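Local coordinates for mbSHANK1 protein (Monosiga brevicollis, PDB 6X23), which binds a GIRK3-derived peptide through its PDZ domain and, in full length, is probably a SHANK-type adaptor for ionotropic glutamate receptors, at residues 69-73 with 74-78. Residues are numbered along the deposited sequence; the frame is centred on the assembly and turned at random.
Sequences NGVDV and SFWSH
Val71 meets the Trp76 indole with its CG1, 4.0 Å from Trp76 CZ2, the two side chains crossing at about a right angle. In Asp72, CG is anti to the backbone N (chi1 -178°), which swings the carboxylate forward to Ser74 and closes an Asx turn: Ser74 N donates to Asp72 OD1 at 2.8 Å, almost straight at 172° and nearly head-on to the C-O bond. Ser74 OG also points at this oxygen but is modelled implausibly close, so the detail of that second bond is doubtful. The carbonyl of Asp72 lies against the Phe75 ring edge, its O 3.5 Å from Phe75 CE1. Val73 opens a type I turn ending at Trp76, and the turn folds the indole back over it: Val73 CG1 sits 3.8 Å from the centre of the Trp76 six-membered ring, only 5° off the normal, a CH-pi contact. Trp76 CD1 lies over one face of the Phe75 ring, toward its rim. Replacing Trp76 by alanine is likely to strip Val73 CG1 of the ring it packs on and to remove the CD1 contact from the Phe75 face. This loop links the edge strand 71-72 to helix 78-87, which Ser77 N-caps through Lys80 N and whose His78 hydrogen-bonds the bound peptide, as expected of a PDZ groove. Val73 packs down on Leu65 and Leu68 of strand 64-68, while Trp76 leans on Val81 and Glu84 of the helix and meets Lys80 in a cation-pi contact.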
loop_
_atom_site.group_PDB
_atom_site.type_symbol
_atom_site.label_atom_id
_atom_site.label_comp_id
_atom_site.label_asym_id
_atom_site.label_seq_id
_atom_site.Cartn_x
_atom_site.Cartn_y
_atom_site.Cartn_z
ATOM N N ASN A 69 -8.708 -3.678 2.768
ATOM C CA ASN A 69 -9.769 -4.632 3.090
ATOM C C ASN A 69 -11.150 -3.998 2.913
ATOM O O ASN A 69 -12.003 -4.010 3.803
ATOM C CB ASN A 69 -9.588 -5.194 4.500
ATOM C CG ASN A 69 -8.354 -6.139 4.622
ATOM O OD1 ASN A 69 -7.860 -6.698 3.632
ATOM N ND2 ASN A 69 -7.884 -6.330 5.852
ATOM N N GLY A 70 -11.351 -3.400 1.756
ATOM C CA GLY A 70 -12.639 -2.808 1.465
ATOM C C GLY A 70 -13.040 -1.671 2.366
ATOM O O GLY A 70 -14.221 -1.318 2.399
ATOM N N VAL A 71 -12.102 -1.086 3.115
ATOM C CA VAL A 71 -12.362 0.117 3.901
ATOM C C VAL A 71 -11.622 1.272 3.248
ATOM O O VAL A 71 -10.447 1.133 2.889
ATOM C CB VAL A 71 -11.926 -0.056 5.368
ATOM C CG1 VAL A 71 -12.180 1.206 6.158
ATOM C CG2 VAL A 71 -12.660 -1.198 5.991
ATOM N N ASP A 72 -12.300 2.404 3.091
ATOM C CA ASP A 72 -11.615 3.615 2.638
ATOM C C ASP A 72 -10.571 4.039 3.660
ATOM O O ASP A 72 -10.901 4.309 4.818
ATOM C CB ASP A 72 -12.621 4.743 2.425
ATOM C CG ASP A 72 -11.965 6.019 1.913
ATOM O OD1 ASP A 72 -10.712 6.114 1.884
ATOM O OD2 ASP A 72 -12.717 6.951 1.559
ATOM N N VAL A 73 -9.319 4.132 3.225
ATOM C CA VAL A 73 -8.217 4.485 4.113
ATOM C C VAL A 73 -7.411 5.625 3.517
ATOM O O VAL A 73 -6.233 5.798 3.851
ATOM C CB VAL A 73 -7.301 3.275 4.378
ATOM C CG1 VAL A 73 -8.093 2.134 5.006
ATOM C CG2 VAL A 73 -6.602 2.831 3.089
ATOM N N SER A 74 -8.033 6.397 2.625
ATOM C CA SER A 74 -7.326 7.462 1.924
ATOM C C SER A 74 -7.065 8.685 2.802
ATOM O O SER A 74 -6.206 9.506 2.470
ATOM C CB SER A 74 -8.131 7.861 0.698
ATOM O OG SER A 74 -9.508 7.944 1.038
ATOM N N PHE A 75 -7.765 8.805 3.923
ATOM C CA PHE A 75 -7.723 9.969 4.797
ATOM C C PHE A 75 -7.204 9.628 6.191
ATOM O O PHE A 75 -7.579 10.273 7.165
ATOM C CB PHE A 75 -9.114 10.581 4.909
ATOM C CG PHE A 75 -10.092 9.714 5.654
ATOM C CD1 PHE A 75 -10.460 8.463 5.162
ATOM C CD2 PHE A 75 -10.660 10.151 6.838
ATOM C CE1 PHE A 75 -11.366 7.659 5.846
ATOM C CE2 PHE A 75 -11.568 9.360 7.519
ATOM C CZ PHE A 75 -11.918 8.112 7.023
ATOM N N TRP A 76 -6.362 8.615 6.314
ATOM C CA TRP A 76 -5.932 8.167 7.625
ATOM C C TRP A 76 -4.521 8.646 7.912
ATOM O O TRP A 76 -3.823 9.181 7.047
ATOM C CB TRP A 76 -5.974 6.649 7.722
ATOM C CG TRP A 76 -7.316 6.058 7.780
ATOM C CD1 TRP A 76 -8.492 6.653 7.472
ATOM C CD2 TRP A 76 -7.626 4.723 8.170
ATOM N NE1 TRP A 76 -9.529 5.763 7.641
ATOM C CE2 TRP A 76 -9.013 4.572 8.080
ATOM C CE3 TRP A 76 -6.860 3.641 8.577
ATOM C CZ2 TRP A 76 -9.648 3.382 8.388
ATOM C CZ3 TRP A 76 -7.491 2.472 8.881
ATOM C CH2 TRP A 76 -8.867 2.346 8.788
ATOM N N SER A 77 -4.107 8.437 9.158
ATOM C CA SER A 77 -2.736 8.672 9.570
ATOM C C SER A 77 -1.847 7.534 9.100
ATOM O O SER A 77 -2.293 6.394 8.958
ATOM C CB SER A 77 -2.652 8.751 11.081
ATOM O OG SER A 77 -3.057 7.500 11.608
ATOM N N HIS A 78 -0.564 7.844 8.905
ATOM C CA HIS A 78 0.373 6.815 8.476
ATOM C C HIS A 78 0.384 5.620 9.413
ATOM O O HIS A 78 0.601 4.492 8.963
ATOM C CB HIS A 78 1.789 7.375 8.365
ATOM C CG HIS A 78 2.791 6.380 7.860
ATOM N ND1 HIS A 78 2.951 6.092 6.520
ATOM C CD2 HIS A 78 3.691 5.608 8.517
ATOM C CE1 HIS A 78 3.902 5.184 6.374
ATOM N NE2 HIS A 78 4.372 4.878 7.570
#